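Acinetobacter secreted protease CpaA (Acinetobacter nosocomialis M2, PDB 6O38) is a zinc metalloprotease that probably cleaves protein substrates after type II secretion and binds the chaperone CpaB. Local coordinates at residues A[308-313]-A[333-338]; A[374-379]-A[454-459]; A[252-257]-A[277-282]. All coordinates share one frame; numbering follows the deposited sequence.

Interaction 1 (A[308-313]-A[333-338]); sequences VKLSTS and IVSNAS
The amide N of Leu310 meets the carbonyl O of Val334 at 2.7 Å. Val334 also gives its own N to Val308 O, 2.9 Å away. Both polar backbone atoms of Val334 thus reach the residues flanking Lys309, the pattern of two parallel neighbours. A third bond, Asn336 N to Leu310 O at 2.8 Å, forms just where the strands give way to loops. These are strands 305-310 and 330-335 of a StcE-type beta-sandwich domain, with strand 277-288 flanking the first and strand 358-364 the second; the segments 308-310 and 333-335 run 14° apart.

Side chains sort by sheet face. On one, Lys309 and Val334 lie side by side, CG of the lysine 3.6 Å from CG2 of the valine. Beyond CG the lysine chain is extended, and its NZ makes a long, weak ion pair with Glu103 of the chaperone chain. On the buried face Leu310 slants across toward Ile333, with 4.0 Å between Leu310 CD1 and Ile333 CG2; Ile343, Ile353 and Phe361 pack around Ile333. Past the strand ends, Ala337 CB rests 3.5 Å from Ser311 O. CB of Ser311 points away from 333-338, and its hydroxyl bonds Ser290 O, while Asn314 bonds Ser311 N and Lys309 O through its side-chain amide.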
ATOM      1  N   VAL A 308       9.882   7.453  17.216  1.00 37.17           N
ATOM      2  CA  VAL A 308      10.168   7.021  18.580  1.00 37.85           C
ATOM      3  C   VAL A 308       8.870   6.528  19.202  1.00 38.42           C
ATOM      4  O   VAL A 308       7.846   7.219  19.137  1.00 38.95           O
ATOM      5  CB  VAL A 308      10.778   8.158  19.418  1.00 38.61           C
ATOM      6  CG1 VAL A 308      11.024   7.688  20.838  1.00 39.44           C
ATOM      7  CG2 VAL A 308      12.064   8.652  18.772  1.00 38.18           C
ATOM      8  N   LYS A 309       8.913   5.342  19.807  1.00 40.88           N
ATOM      9  CA  LYS A 309       7.731   4.685  20.364  1.00 41.50           C
ATOM     10  C   LYS A 309       7.890   4.570  21.878  1.00 42.30           C
ATOM     11  O   LYS A 309       8.567   3.664  22.377  1.00 42.17           O
ATOM     12  CB  LYS A 309       7.527   3.314  19.724  1.00 41.02           C
ATOM     13  CG  LYS A 309       7.114   3.373  18.263  1.00 40.47           C
ATOM     14  CD  LYS A 309       6.643   2.019  17.761  1.00 40.35           C
ATOM     15  CE  LYS A 309       6.640   1.961  16.242  1.00 39.73           C
ATOM     16  NZ  LYS A 309       6.066   0.684  15.728  1.00 40.14           N
ATOM     17  N   LEU A 310       7.255   5.486  22.605  1.00 40.61           N
ATOM     18  CA  LEU A 310       7.294   5.478  24.060  1.00 41.61           C
ATOM     19  C   LEU A 310       6.313   4.457  24.619  1.00 42.20           C
ATOM     20  O   LEU A 310       5.173   4.352  24.160  1.00 42.44           O
ATOM     21  CB  LEU A 310       6.971   6.866  24.614  1.00 42.54           C
ATOM     22  CG  LEU A 310       8.061   7.931  24.516  1.00 42.39           C
ATOM     23  CD1 LEU A 310       7.460   9.319  24.649  1.00 43.37           C
ATOM     24  CD2 LEU A 310       9.114   7.702  25.587  1.00 42.60           C
ATOM     25  N   SER A 311       6.764   3.705  25.620  1.00 44.89           N
ATOM     26  CA  SER A 311       5.932   2.727  26.306  1.00 45.62           C
ATOM     27  C   SER A 311       6.240   2.792  27.795  1.00 46.53           C
ATOM     28  O   SER A 311       7.043   3.612  28.250  1.00 46.72           O
ATOM     29  CB  SER A 311       6.158   1.316  25.752  1.00 45.02           C
ATOM     30  OG  SER A 311       7.424   0.812  26.142  1.00 44.99           O
ATOM     31  N   THR A 312       5.587   1.917  28.562  1.00 47.05           N
ATOM     32  CA  THR A 312       5.826   1.875  30.001  1.00 48.01           C
ATOM     33  C   THR A 312       7.238   1.386  30.312  1.00 47.59           C
ATOM     34  O   THR A 312       7.869   1.859  31.265  1.00 48.09           O
ATOM     35  CB  THR A 312       4.783   0.982  30.677  1.00 48.90           C
ATOM     36  OG1 THR A 312       3.473   1.502  30.422  1.00 49.48           O
ATOM     37  CG2 THR A 312       5.012   0.923  32.181  1.00 49.85           C
ATOM     38  N   SER A 313       7.757   0.457  29.509  1.00 48.12           N
ATOM     39  CA  SER A 313       9.053  -0.150  29.782  1.00 47.91           C
ATOM     40  C   SER A 313      10.227   0.676  29.273  1.00 47.16           C
ATOM     41  O   SER A 313      11.366   0.402  29.665  1.00 47.27           O
ATOM     42  CB  SER A 313       9.112  -1.555  29.174  1.00 47.64           C
ATOM     43  OG  SER A 313       8.833  -1.523  27.784  1.00 47.14           O
ATOM     44  N   ILE A 333       6.683  10.881  17.156  1.00 34.30           N
ATOM     45  CA  ILE A 333       6.737  10.311  18.495  1.00 34.98           C
ATOM     46  C   ILE A 333       5.354   9.788  18.851  1.00 35.66           C
ATOM     47  O   ILE A 333       4.361  10.517  18.747  1.00 36.43           O
ATOM     48  CB  ILE A 333       7.222  11.343  19.529  1.00 36.01           C
ATOM     49  CG1 ILE A 333       8.594  11.885  19.122  1.00 35.51           C
ATOM     50  CG2 ILE A 333       7.293  10.716  20.912  1.00 36.60           C
ATOM     51  CD1 ILE A 333       9.127  12.959  20.035  1.00 36.79           C
ATOM     52  N   VAL A 334       5.292   8.522  19.257  1.00 38.68           N
ATOM     53  CA  VAL A 334       4.060   7.902  19.725  1.00 39.40           C
ATOM     54  C   VAL A 334       4.271   7.496  21.176  1.00 40.13           C
ATOM     55  O   VAL A 334       5.383   7.150  21.591  1.00 39.64           O
ATOM     56  CB  VAL A 334       3.637   6.694  18.856  1.00 38.65           C
ATOM     57  CG1 VAL A 334       3.958   6.952  17.391  1.00 37.83           C
ATOM     58  CG2 VAL A 334       4.292   5.408  19.332  1.00 38.26           C
ATOM     59  N   SER A 335       3.200   7.576  21.961  1.00 42.14           N
ATOM     60  CA  SER A 335       3.272   7.312  23.392  1.00 42.94           C
ATOM     61  C   SER A 335       2.143   6.378  23.792  1.00 43.47           C
ATOM     62  O   SER A 335       0.967   6.685  23.566  1.00 44.07           O
ATOM     63  CB  SER A 335       3.199   8.612  24.199  1.00 44.12           C
ATOM     64  OG  SER A 335       3.233   8.348  25.591  1.00 44.86           O
ATOM     65  N   ASN A 336       2.503   5.239  24.382  1.00 46.00           N
ATOM     66  CA  ASN A 336       1.545   4.352  25.032  1.00 46.78           C
ATOM     67  C   ASN A 336       1.858   4.195  26.515  1.00 47.53           C
ATOM     68  O   ASN A 336       1.387   3.247  27.151  1.00 48.11           O
ATOM     69  CB  ASN A 336       1.516   2.989  24.340  1.00 46.17           C
ATOM     70  CG  ASN A 336       0.938   3.060  22.941  1.00 45.94           C
ATOM     71  OD1 ASN A 336      -0.279   3.129  22.762  1.00 46.84           O
ATOM     72  ND2 ASN A 336       1.810   3.051  21.939  1.00 44.90           N
ATOM     73  N   ALA A 337       2.647   5.108  27.073  1.00 45.78           N
ATOM     74  CA  ALA A 337       2.929   5.133  28.498  1.00 46.62           C
ATOM     75  C   ALA A 337       1.882   5.970  29.220  1.00 48.01           C
ATOM     76  O   ALA A 337       1.282   6.881  28.644  1.00 48.28           O
ATOM     77  CB  ALA A 337       4.327   5.695  28.766  1.00 46.29           C
ATOM     78  N   SER A 338       1.670   5.653  30.499  1.00 49.27           N
ATOM     79  CA  SER A 338       0.627   6.334  31.260  1.00 50.74           C
ATOM     80  C   SER A 338       1.017   7.774  31.575  1.00 51.56           C
ATOM     81  O   SER A 338       0.162   8.667  31.578  1.00 52.89           O
ATOM     82  CB  SER A 338       0.330   5.564  32.545  1.00 51.44           C
ATOM     83  OG  SER A 338       1.354   5.765  33.502  1.00 51.63           O
TER

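Interaction 2 (A[374-379]-A[454-459]); sequences TIDMLL and LADGVY
Asp456 reaches across with its carboxylate to take the backbone N of Asp376 on OD2, a nearly straight bond of 3.1 Å (172° at the hydrogen) that arrives on the anti side of the oxygen. One residue on, the backbones take over: Gly457 N donates to Asp376 O at 2.9 Å, Leu378 N to Gly457 O at 2.8 Å, and Tyr459 N to Leu378 O at 2.7 Å. Strands 367-381 and 457-462 therefore start to pair as parallel neighbours at Gly457, right after the Schellman motif at Leu454 that closes helix 444-452. Segment 454-459 belongs to the M12B reprolysin-like protease family region, and strand 416-425 pairs with the other edge of 367-381.

The two aspartates set their carboxylates almost parallel, the planes 14° apart, with 4.2 Å between Asp376 OD2 and Asp456 OD2. Each has a further partner through OD1: Arg419 in a salt bridge with Asp376, and Asn572 N with Asp456.

Further along, Met377, a selenomethionine, bends at both chi2 and chi3, which folds its tip back over the neighbouring strand. SE lies 3.8 Å from Gly457 CA, and CE goes on to Tyr459 CB at 3.7 Å. On the other face Leu378 CB touches Ala455 CB at 3.8 Å. The tyrosine ring leads away from 374-379 to Met496 and Glu499 on the zinc-binding helix 496-504, its OH bonded to Asn486.

The paired carboxylates would repel each other; the Arg419 salt bridge probably stabilises the charge of Asp376, and two backbone N-H groups that of the buried Asp456, offsetting the repulsion.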
ATOM      1  N   THR A 374      -3.206  17.422  17.412  1.00 40.90           N
ATOM      2  CA  THR A 374      -3.909  16.251  17.920  1.00 41.00           C
ATOM      3  C   THR A 374      -5.397  16.557  18.034  1.00 42.03           C
ATOM      4  O   THR A 374      -5.795  17.483  18.749  1.00 43.14           O
ATOM      5  CB  THR A 374      -3.348  15.829  19.276  1.00 41.38           C
ATOM      6  OG1 THR A 374      -1.957  15.513  19.141  1.00 40.46           O
ATOM      7  CG2 THR A 374      -4.090  14.610  19.803  1.00 41.68           C
ATOM      8  N   ILE A 375      -6.214  15.774  17.337  1.00 42.00           N
ATOM      9  CA  ILE A 375      -7.666  15.893  17.389  1.00 43.25           C
ATOM     10  C   ILE A 375      -8.189  14.765  18.268  1.00 44.02           C
ATOM     11  O   ILE A 375      -8.132  13.591  17.887  1.00 43.71           O
ATOM     12  CB  ILE A 375      -8.288  15.848  15.987  1.00 43.16           C
ATOM     13  CG1 ILE A 375      -7.754  16.998  15.130  1.00 42.52           C
ATOM     14  CG2 ILE A 375      -9.806  15.903  16.075  1.00 44.56           C
ATOM     15  CD1 ILE A 375      -8.274  16.994  13.710  1.00 42.48           C
ATOM     16  N   ASP A 376      -8.694  15.115  19.448  1.00 47.67           N
ATOM     17  CA  ASP A 376      -9.202  14.118  20.382  1.00 48.16           C
ATOM     18  C   ASP A 376     -10.587  13.657  19.947  1.00 48.58           C
ATOM     19  O   ASP A 376     -11.459  14.478  19.644  1.00 49.28           O
ATOM     20  CB  ASP A 376      -9.252  14.690  21.799  1.00 49.36           C
ATOM     21  CG  ASP A 376      -7.872  14.853  22.410  1.00 49.17           C
ATOM     22  OD1 ASP A 376      -6.923  14.208  21.918  1.00 48.20           O
ATOM     23  OD2 ASP A 376      -7.739  15.624  23.384  1.00 50.11           O
HETATM   24  N   MSE A 377     -10.789  12.343  19.917  1.00 49.84           N
HETATM   25  CA  MSE A 377     -12.046  11.776  19.443  1.00 50.25           C
HETATM   26  C   MSE A 377     -12.741  10.925  20.503  1.00 50.99           C
HETATM   27  O   MSE A 377     -12.092  10.216  21.272  1.00 50.78           O
HETATM   28  CB  MSE A 377     -11.805  10.934  18.186  1.00 52.16           C
HETATM   29  CG  MSE A 377     -11.277  11.720  16.996  1.00 51.49           C
HETATM   30 SE   MSE A 377     -12.613  12.900  16.204  0.51 52.51          SE
HETATM   31  CE  MSE A 377     -13.899  11.554  15.627  1.00 52.81           C
ATOM     32  N   LEU A 378     -14.068  11.004  20.532  1.00 53.68           N
ATOM     33  CA  LEU A 378     -14.894  10.161  21.386  1.00 54.47           C
ATOM     34  C   LEU A 378     -15.521   9.071  20.528  1.00 54.21           C
ATOM     35  O   LEU A 378     -16.250   9.369  19.576  1.00 54.40           O
ATOM     36  CB  LEU A 378     -15.976  10.981  22.088  1.00 55.85           C
ATOM     37  CG  LEU A 378     -17.092  10.181  22.765  1.00 56.98           C
ATOM     38  CD1 LEU A 378     -16.536   9.306  23.879  1.00 57.16           C
ATOM     39  CD2 LEU A 378     -18.178  11.106  23.294  1.00 58.49           C
ATOM     40  N   LEU A 379     -15.236   7.816  20.861  1.00 55.35           N
ATOM     41  CA  LEU A 379     -15.730   6.674  20.103  1.00 56.28           C
ATOM     42  C   LEU A 379     -16.984   6.134  20.779  1.00 58.84           C
ATOM     43  O   LEU A 379     -16.945   5.750  21.954  1.00 59.77           O
ATOM     44  CB  LEU A 379     -14.659   5.589  19.996  1.00 55.37           C
ATOM     45  CG  LEU A 379     -13.314   6.045  19.425  1.00 52.92           C
ATOM     46  CD1 LEU A 379     -12.351   4.873  19.300  1.00 52.33           C
ATOM     47  CD2 LEU A 379     -13.501   6.738  18.083  1.00 52.15           C
ATOM     48  N   LEU A 454     -13.032  16.121  27.288  1.00 56.63           N
ATOM     49  CA  LEU A 454     -12.518  17.146  26.377  1.00 56.49           C
ATOM     50  C   LEU A 454     -12.240  16.569  24.991  1.00 55.53           C
ATOM     51  O   LEU A 454     -11.172  16.767  24.409  1.00 54.85           O
ATOM     52  CB  LEU A 454     -11.271  17.823  26.954  1.00 56.22           C
ATOM     53  CG  LEU A 454     -11.474  18.595  28.256  1.00 57.26           C
ATOM     54  CD1 LEU A 454     -10.152  19.138  28.771  1.00 56.96           C
ATOM     55  CD2 LEU A 454     -12.476  19.717  28.050  1.00 58.51           C
ATOM     56  N   ALA A 455     -13.218  15.839  24.461  1.00 53.05           N
ATOM     57  CA  ALA A 455     -13.107  15.269  23.126  1.00 52.52           C
ATOM     58  C   ALA A 455     -13.369  16.353  22.090  1.00 52.70           C
ATOM     59  O   ALA A 455     -14.421  17.001  22.113  1.00 53.94           O
ATOM     60  CB  ALA A 455     -14.086  14.109  22.957  1.00 53.46           C
ATOM     61  N   ASP A 456     -12.408  16.558  21.185  1.00 52.00           N
ATOM     62  CA  ASP A 456     -12.597  17.546  20.128  1.00 52.73           C
ATOM     63  C   ASP A 456     -13.684  17.118  19.151  1.00 53.21           C
ATOM     64  O   ASP A 456     -14.335  17.971  18.537  1.00 54.26           O
ATOM     65  CB  ASP A 456     -11.279  17.782  19.392  1.00 51.82           C
ATOM     66  CG  ASP A 456     -10.263  18.521  20.241  1.00 51.83           C
ATOM     67  OD1 ASP A 456     -10.636  19.535  20.866  1.00 53.06           O
ATOM     68  OD2 ASP A 456      -9.095  18.083  20.290  1.00 50.71           O
ATOM     69  N   GLY A 457     -13.898  15.811  18.999  1.00 54.08           N
ATOM     70  CA  GLY A 457     -14.927  15.307  18.114  1.00 54.37           C
ATOM     71  C   GLY A 457     -15.491  14.006  18.640  1.00 54.28           C
ATOM     72  O   GLY A 457     -14.990  13.428  19.607  1.00 53.89           O
ATOM     73  N   VAL A 458     -16.553  13.549  17.982  1.00 54.07           N
ATOM     74  CA  VAL A 458     -17.246  12.321  18.348  1.00 54.11           C
ATOM     75  C   VAL A 458     -17.463  11.499  17.085  1.00 53.83           C
ATOM     76  O   VAL A 458     -17.748  12.049  16.016  1.00 54.16           O
ATOM     77  CB  VAL A 458     -18.584  12.618  19.067  1.00 55.39           C
ATOM     78  CG1 VAL A 458     -19.369  13.682  18.321  1.00 56.39           C
ATOM     79  CG2 VAL A 458     -19.414  11.351  19.234  1.00 56.51           C
ATOM     80  N   TYR A 459     -17.316  10.181  17.207  1.00 55.93           N
ATOM     81  CA  TYR A 459     -17.558   9.263  16.105  1.00 56.23           C
ATOM     82  C   TYR A 459     -18.409   8.103  16.602  1.00 57.64           C
ATOM     83  O   TYR A 459     -18.188   7.584  17.700  1.00 57.73           O
ATOM     84  CB  TYR A 459     -16.246   8.744  15.510  1.00 54.74           C
ATOM     85  CG  TYR A 459     -16.403   8.149  14.133  1.00 54.91           C
ATOM     86  CD1 TYR A 459     -16.710   6.807  13.968  1.00 55.68           C
ATOM     87  CD2 TYR A 459     -16.255   8.933  12.996  1.00 54.42           C
ATOM     88  CE1 TYR A 459     -16.859   6.260  12.713  1.00 55.93           C
ATOM     89  CE2 TYR A 459     -16.402   8.394  11.734  1.00 54.63           C
ATOM     90  CZ  TYR A 459     -16.704   7.057  11.597  1.00 55.36           C
ATOM     91  OH  TYR A 459     -16.853   6.513  10.341  1.00 55.65           O
TER

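Interaction 3 (A[252-257]-A[277-282]); sequences NVNSQA and YWQLIS. With SO4 (sulfate ion), chain P.
Two straight backbone bonds fasten Asn252 and Asn254 to strand 277-282 on either side of Val253: Trp278 N donates to Asn252 O (2.9 Å) and Asn254 N to Trp278 O (2.8 Å). A third bond joins side chains. Asn254 ND2 gives a hydrogen to a lone pair of Gln279 OE1 at 3.0 Å, with 176° at the hydrogen, although the two amide planes are turned 43° apart.

Stacking is the work of Asn254 as well. Its CB sits 3.4 Å from the centroid of the Tyr277 ring in a CH-pi contact, and its amide lies nearly parallel to the ring, CG 3.4 Å from Tyr277 CZ. Tyr277 chi1 of 50° places CG between backbone N and carbonyl carbon, swinging the ring over toward Asn254. At the ring's edge lies a sulfate, also bonded to Lys275; its distance to Tyr277 OH is too short to be trusted in detail.

Apolar contact is slight, Val253 CG2 meeting Trp278 CB at 4.4 Å.

Turns shape the loop: an inverse gamma turn centred on Asn254, then an ST turn from Ser255 OG to Ala257 N. The whole is an irregular loop bridged once to a strand of a StcE-type beta-sandwich domain.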
ATOM      1  N   ASN A 252      19.691  18.463  -7.352  1.00 32.12           N
ATOM      2  CA  ASN A 252      18.742  17.929  -8.326  1.00 32.26           C
ATOM      3  C   ASN A 252      17.604  17.151  -7.677  1.00 31.92           C
ATOM      4  O   ASN A 252      16.764  16.597  -8.395  1.00 32.21           O
ATOM      5  CB  ASN A 252      19.417  17.038  -9.381  1.00 33.07           C
ATOM      6  CG  ASN A 252      20.612  17.708 -10.029  1.00 33.71           C
ATOM      7  OD1 ASN A 252      20.568  18.889 -10.367  1.00 33.60           O
ATOM      8  ND2 ASN A 252      21.692  16.953 -10.201  1.00 34.51           N
ATOM      9  N   VAL A 253      17.543  17.089  -6.349  1.00 32.02           N
ATOM     10  CA  VAL A 253      16.497  16.373  -5.631  1.00 31.79           C
ATOM     11  C   VAL A 253      15.583  17.392  -4.965  1.00 31.80           C
ATOM     12  O   VAL A 253      16.050  18.417  -4.454  1.00 31.82           O
ATOM     13  CB  VAL A 253      17.094  15.403  -4.591  1.00 31.47           C
ATOM     14  CG1 VAL A 253      15.998  14.585  -3.923  1.00 31.33           C
ATOM     15  CG2 VAL A 253      18.126  14.495  -5.243  1.00 31.89           C
ATOM     16  N   ASN A 254      14.280  17.109  -4.970  1.00 32.97           N
ATOM     17  CA  ASN A 254      13.292  17.980  -4.333  1.00 33.42           C
ATOM     18  C   ASN A 254      13.188  17.660  -2.840  1.00 33.31           C
ATOM     19  O   ASN A 254      12.130  17.329  -2.306  1.00 33.82           O
ATOM     20  CB  ASN A 254      11.944  17.840  -5.026  1.00 34.28           C
ATOM     21  CG  ASN A 254      10.911  18.818  -4.500  1.00 35.11           C
ATOM     22  OD1 ASN A 254      11.241  19.944  -4.128  1.00 35.21           O
ATOM     23  ND2 ASN A 254       9.656  18.389  -4.465  1.00 35.99           N
ATOM     24  N   SER A 255      14.331  17.768  -2.163  1.00 33.35           N
ATOM     25  CA  SER A 255      14.399  17.499  -0.734  1.00 33.18           C
ATOM     26  C   SER A 255      15.722  17.981  -0.156  1.00 32.97           C
ATOM     27  O   SER A 255      16.786  17.742  -0.736  1.00 32.65           O
ATOM     28  CB  SER A 255      14.223  16.003  -0.455  1.00 32.89           C
ATOM     29  OG  SER A 255      14.421  15.712   0.917  1.00 32.76           O
ATOM     30  N   GLN A 256      15.661  18.664   0.983  1.00 32.31           N
ATOM     31  CA  GLN A 256      16.850  19.065   1.718  1.00 32.37           C
ATOM     32  C   GLN A 256      17.158  18.121   2.871  1.00 32.21           C
ATOM     33  O   GLN A 256      18.092  18.378   3.635  1.00 32.45           O
ATOM     34  CB  GLN A 256      16.687  20.494   2.248  1.00 33.15           C
ATOM     35  CG  GLN A 256      16.467  21.541   1.168  1.00 33.66           C
ATOM     36  CD  GLN A 256      16.239  22.929   1.740  1.00 34.84           C
ATOM     37  OE1 GLN A 256      15.184  23.532   1.538  1.00 35.54           O
ATOM     38  NE2 GLN A 256      17.232  23.444   2.456  1.00 34.89           N
ATOM     39  N   ALA A 257      16.398  17.036   3.006  1.00 31.15           N
ATOM     40  CA  ALA A 257      16.519  16.138   4.141  1.00 31.24           C
ATOM     41  C   ALA A 257      17.845  15.377   4.096  1.00 31.14           C
ATOM     42  O   ALA A 257      18.576  15.390   3.102  1.00 31.09           O
ATOM     43  CB  ALA A 257      15.345  15.160   4.172  1.00 31.05           C
ATOM     44  N   TYR A 277      12.985  18.095 -11.388  1.00 36.05           N
ATOM     45  CA  TYR A 277      13.819  17.568 -10.319  1.00 35.30           C
ATOM     46  C   TYR A 277      13.443  16.119 -10.042  1.00 35.38           C
ATOM     47  O   TYR A 277      12.446  15.601 -10.551  1.00 36.06           O
ATOM     48  CB  TYR A 277      13.714  18.420  -9.043  1.00 34.79           C
ATOM     49  CG  TYR A 277      12.305  18.737  -8.566  1.00 35.20           C
ATOM     50  CD1 TYR A 277      11.355  17.735  -8.394  1.00 35.57           C
ATOM     51  CD2 TYR A 277      11.940  20.039  -8.253  1.00 35.43           C
ATOM     52  CE1 TYR A 277      10.079  18.026  -7.949  1.00 36.24           C
ATOM     53  CE2 TYR A 277      10.668  20.339  -7.806  1.00 36.09           C
ATOM     54  CZ  TYR A 277       9.743  19.329  -7.654  1.00 36.52           C
ATOM     55  OH  TYR A 277       8.475  19.624  -7.209  1.00 37.43           O
ATOM     56  N   TRP A 278      14.258  15.469  -9.215  1.00 33.84           N
ATOM     57  CA  TRP A 278      13.981  14.119  -8.742  1.00 33.89           C
ATOM     58  C   TRP A 278      13.132  14.203  -7.480  1.00 33.59           C
ATOM     59  O   TRP A 278      13.529  14.845  -6.501  1.00 33.09           O
ATOM     60  CB  TRP A 278      15.275  13.357  -8.460  1.00 33.62           C
ATOM     61  CG  TRP A 278      16.094  13.055  -9.678  1.00 34.35           C
ATOM     62  CD1 TRP A 278      17.094  13.819 -10.203  1.00 34.49           C
ATOM     63  CD2 TRP A 278      15.989  11.900 -10.518  1.00 35.28           C
ATOM     64  NE1 TRP A 278      17.617  13.213 -11.320  1.00 35.54           N
ATOM     65  CE2 TRP A 278      16.955  12.033 -11.535  1.00 36.05           C
ATOM     66  CE3 TRP A 278      15.170  10.767 -10.511  1.00 35.76           C
ATOM     67  CZ2 TRP A 278      17.124  11.078 -12.534  1.00 37.26           C
ATOM     68  CZ3 TRP A 278      15.339   9.820 -11.503  1.00 37.00           C
ATOM     69  CH2 TRP A 278      16.308   9.981 -12.501  1.00 37.75           C
ATOM     70  N   GLN A 279      11.966  13.565  -7.505  1.00 34.40           N
ATOM     71  CA  GLN A 279      11.103  13.482  -6.335  1.00 34.39           C
ATOM     72  C   GLN A 279      11.524  12.298  -5.475  1.00 33.98           C
ATOM     73  O   GLN A 279      11.766  11.204  -5.993  1.00 34.31           O
ATOM     74  CB  GLN A 279       9.638  13.344  -6.753  1.00 35.63           C
ATOM     75  CG  GLN A 279       8.663  13.213  -5.590  1.00 36.13           C
ATOM     76  CD  GLN A 279       8.368  14.542  -4.918  1.00 36.25           C
ATOM     77  OE1 GLN A 279       8.882  15.586  -5.324  1.00 35.93           O
ATOM     78  NE2 GLN A 279       7.535  14.509  -3.884  1.00 36.86           N
ATOM     79  N   LEU A 280      11.621  12.520  -4.167  1.00 34.76           N
ATOM     80  CA  LEU A 280      11.956  11.452  -3.230  1.00 34.34           C
ATOM     81  C   LEU A 280      10.681  10.704  -2.867  1.00 35.10           C
ATOM     82  O   LEU A 280       9.802  11.249  -2.190  1.00 35.54           O
ATOM     83  CB  LEU A 280      12.636  12.022  -1.988  1.00 33.49           C
ATOM     84  CG  LEU A 280      12.926  11.027  -0.862  1.00 33.12           C
ATOM     85  CD1 LEU A 280      13.929   9.978  -1.316  1.00 33.01           C
ATOM     86  CD2 LEU A 280      13.425  11.748   0.382  1.00 32.68           C
ATOM     87  N   ILE A 281      10.574   9.453  -3.314  1.00 35.02           N
ATOM     88  CA  ILE A 281       9.362   8.662  -3.119  1.00 35.86           C
ATOM     89  C   ILE A 281       9.546   7.518  -2.134  1.00 35.27           C
ATOM     90  O   ILE A 281       8.545   6.894  -1.746  1.00 35.78           O
ATOM     91  CB  ILE A 281       8.823   8.118  -4.460  1.00 37.06           C
ATOM     92  CG1 ILE A 281       9.861   7.213  -5.126  1.00 36.91           C
ATOM     93  CG2 ILE A 281       8.439   9.264  -5.383  1.00 37.62           C
ATOM     94  CD1 ILE A 281       9.403   6.634  -6.446  1.00 38.28           C
ATOM     95  N   SER A 282      10.774   7.220  -1.714  1.00 38.48           N
ATOM     96  CA  SER A 282      11.004   6.155  -0.746  1.00 37.93           C
ATOM     97  C   SER A 282      12.328   6.410  -0.044  1.00 37.05           C
ATOM     98  O   SER A 282      13.345   6.647  -0.703  1.00 36.92           O
ATOM     99  CB  SER A 282      11.011   4.781  -1.428  1.00 38.57           C
ATOM    100  OG  SER A 282      11.423   3.763  -0.534  1.00 38.30           O
TER
HETATM  101  S   SO4 P 604       6.711  22.087  -6.275  0.52 45.16           S
HETATM  102  O1  SO4 P 604       5.888  23.215  -6.700  0.52 45.16           O
HETATM  103  O2  SO4 P 604       7.296  22.374  -4.968  0.52 45.16           O
HETATM  104  O3  SO4 P 604       5.884  20.889  -6.188  0.52 45.16           O
HETATM  105  O4  SO4 P 604       7.780  21.871  -7.247  0.52 45.16           O

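How the interactions relate
Along the chain the contacts follow in series: interaction 3, then interaction 1, then interaction 2. Interactions 3 and 1 belong to successive StcE-type beta-sandwich units whose strands 277-288 and 305-310 run side by side, yet their centres are 31 Å apart. Interactions 1 and 2 are closer, with centres 20 Å apart and nearest atoms about 8 Å; strand 367-381, which pairs with 358-364, also pairs with 457-462 of interaction 2. Interaction 2 approaches the active site, the Tyr459 side chain about 10 Å from the zinc bound by His498, His502 and His508. CpaB touches Ser282 of interaction 3 and, weakly, Lys309 of interaction 1, but neither segment of interaction 2.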